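Side-chain contacts in ethanolamine kinase Pv091845 (Plasmodium vivax, PDB 2QG7), which probably phosphorylates ethanolamine, the first step of phosphatidylethanolamine synthesis in the malaria parasite: residues D[365-368]-D[369-373]; D[294-298]-D[299-303]. All blocks are in the same frame, centred on the assembly; numbering follows the deposited sequence.

Contact 1 of 2, residues D[365-368]-D[369-373]; sequences ANHF and NEYAG
Tyr371 folds back over the last turn of helix 360-369 and joins His367 and Phe368 in an aromatic cluster. Its CB rests against Phe368 O at 3.4 Å, and CG stays close to the same oxygen. With chi1 at -86°, CG turns away from its own carbonyl carbon, which sends the ring back along the helix. CD1 then lies 3.3 Å from His367 O. One bond further, CE1 touches both aromatic neighbours, 3.9 Å from His367 NE2 and 3.7 Å from Phe368 CD1. Here the tyrosine plays two parts: its edge meets the face of His367 in a T-shaped stack, while its own face receives the edge of Phe368 in an offset edge-to-face pair, the planes at 84° and 86°. At the tip, OH passes Phe368 CE1 and bonds to water 3 and to Gln199. Water 3 also meets His367 NE2, in the plane of the imidazole at its edge; since ND1 of that ring is bonded to Leu297 O, both ring nitrogens are held and the rotation of the ring is fixed. Phe390 meets both His367 and Phe368 and enlarges the cluster. Within the helical turn itself, Asn369 N bonds to Ala365 O. Asn366 OD1 is hydrogen-bonded to Ser417 OG, and water 1 bridges two side chains, accepting from Asn366 ND2 at 2.8 Å and donating to Glu370 OE1 at 3.0 Å.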
# COMPACT_ATOMS: atom_id res chain seq x y z
N ALA D 365 -5.26 -21.00 -5.15
CA ALA D 365 -5.75 -19.67 -4.79
C ALA D 365 -4.62 -18.74 -4.32
O ALA D 365 -4.63 -17.54 -4.63
CB ALA D 365 -6.86 -19.77 -3.72
N ASN D 366 -3.65 -19.28 -3.58
CA ASN D 366 -2.45 -18.56 -3.21
C ASN D 366 -1.67 -18.15 -4.46
O ASN D 366 -1.22 -17.02 -4.53
CB ASN D 366 -1.61 -19.38 -2.26
CG ASN D 366 -0.35 -18.65 -1.77
OD1 ASN D 366 -0.44 -17.69 -0.99
ND2 ASN D 366 0.82 -19.11 -2.22
N HIS D 367 -1.59 -19.01 -5.47
CA HIS D 367 -0.94 -18.69 -6.70
C HIS D 367 -1.69 -17.60 -7.47
O HIS D 367 -1.09 -16.74 -8.11
CB HIS D 367 -0.80 -19.95 -7.57
CG HIS D 367 -0.19 -19.68 -8.92
ND1 HIS D 367 1.07 -19.14 -9.07
CD2 HIS D 367 -0.67 -19.85 -10.17
CE1 HIS D 367 1.34 -18.99 -10.35
NE2 HIS D 367 0.30 -19.41 -11.05
N PHE D 368 -3.00 -17.65 -7.40
CA PHE D 368 -3.83 -16.67 -8.07
C PHE D 368 -3.76 -15.29 -7.39
O PHE D 368 -3.84 -14.26 -8.07
CB PHE D 368 -5.26 -17.16 -8.09
CG PHE D 368 -5.51 -18.26 -9.11
CD1 PHE D 368 -4.62 -18.45 -10.18
CD2 PHE D 368 -6.64 -19.06 -9.04
CE1 PHE D 368 -4.85 -19.46 -11.12
CE2 PHE D 368 -6.90 -20.04 -10.00
CZ PHE D 368 -6.01 -20.24 -11.03
N ASN D 369 -3.58 -15.27 -6.07
CA ASN D 369 -3.28 -14.01 -5.40
C ASN D 369 -1.98 -13.37 -5.88
O ASN D 369 -1.84 -12.17 -5.78
CB ASN D 369 -3.29 -14.14 -3.88
CG ASN D 369 -4.66 -14.00 -3.30
OD1 ASN D 369 -5.50 -13.27 -3.83
ND2 ASN D 369 -4.91 -14.67 -2.18
N GLU D 370 -1.04 -14.17 -6.36
CA GLU D 370 0.29 -13.69 -6.68
C GLU D 370 0.35 -13.08 -8.06
O GLU D 370 1.39 -12.71 -8.53
CB GLU D 370 1.32 -14.83 -6.51
CG GLU D 370 1.54 -15.36 -5.05
CD GLU D 370 2.11 -14.28 -4.08
OE1 GLU D 370 1.94 -14.40 -2.82
OE2 GLU D 370 2.78 -13.30 -4.54
N TYR D 371 -0.77 -12.99 -8.73
CA TYR D 371 -0.89 -12.34 -10.01
C TYR D 371 -0.78 -10.83 -9.76
O TYR D 371 -0.34 -10.06 -10.66
CB TYR D 371 -2.29 -12.65 -10.59
CG TYR D 371 -2.43 -13.96 -11.38
CD1 TYR D 371 -1.79 -15.15 -10.95
CD2 TYR D 371 -3.24 -14.02 -12.52
CE1 TYR D 371 -1.94 -16.33 -11.67
CE2 TYR D 371 -3.40 -15.21 -13.23
CZ TYR D 371 -2.75 -16.36 -12.80
OH TYR D 371 -2.89 -17.54 -13.53
N ALA D 372 -1.23 -10.44 -8.57
CA ALA D 372 -1.13 -9.06 -8.05
C ALA D 372 0.30 -8.63 -7.76
O ALA D 372 0.59 -7.43 -7.76
CB ALA D 372 -1.97 -8.92 -6.79
N GLY D 373 1.19 -9.60 -7.50
CA GLY D 373 2.58 -9.31 -7.15
C GLY D 373 2.69 -8.77 -5.74
O GLY D 373 1.71 -8.75 -4.97
O HOH W 1 2.84 -17.19 -2.29
O HOH W 2 -0.34 -14.99 -1.92
O HOH W 3 -0.63 -19.18 -13.52

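Contact 2 of 2, residues D[294-298]-D[299-303]; sequences HCDLL and SSNII
In the loop between strands 290-293 and 302-304, the side chain of Asn301 reaches back to the main chain of Asp296. Its ND2 donates to Asp296 O over 2.8 Å, nearly straight at 170°, and the bond lies in both the carbonyl plane and the amide plane. The same oxygen takes a weak bond from Leu298 N, closing an inverse gamma turn centred on Leu297. Asn301 N adds a bond to Leu298 O, so Asn301 is held by its backbone N-H as well as by its side-chain amide. The sequence His-Cys-Asp-Leu-Leu-Ser-Ser-Asn follows the HxDxxxxN pattern of the catalytic loop in protein-kinase-like phosphotransferases, consistent with the choline/ethanolamine kinase family. Within it, CG of His294 lies opposite its backbone N (chi1 -175°), which places ND1 to accept from Asp296 N in the imidazole plane, while NE2 is bonded to Ile350 O. Leu297 CD1 sits 3.6 Å above one face of this ring, offset toward its rim. Leu298 CD1 lies 3.5 Å from Asn301 ND2. On the apolar side, toward helix 196-210, Leu297 and Ile302 cross at about a right angle, with Leu297 CG 4.2 Å from Ile302 CD1.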
# COMPACT_ATOMS: atom_id res chain seq x y z
N HIS D 294 3.25 -26.62 -2.91
CA HIS D 294 4.42 -25.75 -2.89
C HIS D 294 4.36 -24.66 -1.80
O HIS D 294 5.33 -24.45 -1.04
CB HIS D 294 4.64 -25.12 -4.25
CG HIS D 294 5.90 -24.31 -4.34
ND1 HIS D 294 6.02 -23.04 -3.80
CD2 HIS D 294 7.10 -24.59 -4.91
CE1 HIS D 294 7.23 -22.58 -4.03
NE2 HIS D 294 7.90 -23.49 -4.70
N CYS D 295 3.20 -23.98 -1.74
CA CYS D 295 2.83 -23.03 -0.65
C CYS D 295 3.31 -21.59 -0.78
O CYS D 295 2.90 -20.75 0.01
CB CYS D 295 3.19 -23.57 0.74
SG CYS D 295 2.49 -25.16 1.11
N ASP D 296 4.17 -21.33 -1.78
CA ASP D 296 4.77 -20.03 -2.04
C ASP D 296 4.98 -19.84 -3.53
O ASP D 296 6.07 -19.50 -4.03
CB ASP D 296 6.07 -19.85 -1.24
CG ASP D 296 6.48 -18.40 -1.15
OD1 ASP D 296 5.60 -17.49 -1.31
OD2 ASP D 296 7.69 -18.17 -0.96
N LEU D 297 3.92 -20.06 -4.27
CA LEU D 297 4.05 -20.11 -5.72
C LEU D 297 3.90 -18.73 -6.32
O LEU D 297 3.03 -18.48 -7.15
CB LEU D 297 3.09 -21.13 -6.29
CG LEU D 297 3.53 -21.90 -7.55
CD1 LEU D 297 4.79 -22.78 -7.37
CD2 LEU D 297 2.34 -22.72 -8.08
N LEU D 298 4.76 -17.82 -5.89
CA LEU D 298 4.91 -16.50 -6.52
C LEU D 298 5.74 -16.61 -7.79
O LEU D 298 6.44 -17.58 -7.99
CB LEU D 298 5.50 -15.45 -5.55
CG LEU D 298 6.50 -15.80 -4.44
CD1 LEU D 298 7.91 -15.85 -4.96
CD2 LEU D 298 6.41 -14.78 -3.33
N SER D 299 5.64 -15.59 -8.64
CA SER D 299 6.20 -15.65 -10.00
C SER D 299 7.70 -15.82 -10.06
O SER D 299 8.21 -16.43 -10.97
CB SER D 299 5.79 -14.43 -10.83
OG SER D 299 6.23 -13.25 -10.19
N SER D 300 8.40 -15.27 -9.08
CA SER D 300 9.85 -15.39 -8.95
C SER D 300 10.29 -16.77 -8.48
O SER D 300 11.46 -17.09 -8.57
CB SER D 300 10.40 -14.27 -8.04
OG SER D 300 10.06 -14.51 -6.69
N ASN D 301 9.35 -17.57 -7.98
CA ASN D 301 9.56 -19.00 -7.70
C ASN D 301 9.29 -19.97 -8.86
O ASN D 301 9.38 -21.18 -8.70
CB ASN D 301 8.78 -19.39 -6.45
CG ASN D 301 9.53 -19.04 -5.18
OD1 ASN D 301 10.69 -18.73 -5.26
ND2 ASN D 301 8.86 -19.07 -4.02
N ILE D 302 8.98 -19.42 -10.03
CA ILE D 302 8.68 -20.19 -11.23
C ILE D 302 9.69 -19.81 -12.31
O ILE D 302 9.77 -18.67 -12.70
CB ILE D 302 7.23 -19.96 -11.71
CG1 ILE D 302 6.24 -20.25 -10.59
CG2 ILE D 302 6.89 -20.83 -12.92
CD1 ILE D 302 4.87 -19.68 -10.84
N ILE D 303 10.45 -20.79 -12.77
CA ILE D 303 11.60 -20.59 -13.67
C ILE D 303 11.27 -21.16 -15.04
O ILE D 303 10.79 -22.29 -15.16
CB ILE D 303 12.88 -21.32 -13.07
CG1 ILE D 303 13.08 -20.98 -11.57
CG2 ILE D 303 14.14 -21.11 -13.94
CD1 ILE D 303 13.48 -19.49 -11.27

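In the fold
The two contacts abut one another, their centres about 10 Å apart. All the touching residues of contact 1 are buried, whereas in contact 2 Leu298, Ser299 and Ser300 are partly exposed, although it lies nearer the middle of the chain. Contact 2 runs into the small sheet through strand 302-304 and packs against helix 196-210; contact 1 is set against helix 413-430. Helix 190-194 touches both through Ile193. Contact 1 combines helix-end backbone bonds with perpendicular aromatic rings and bridging waters, contact 2 hydrogen bonds to backbone atoms, from side chains and main chain, with aliphatic packing alongside. Between them, His367 CE1 lies 3.6 Å from Ile302 CD1, and Glu370 packs against Leu298.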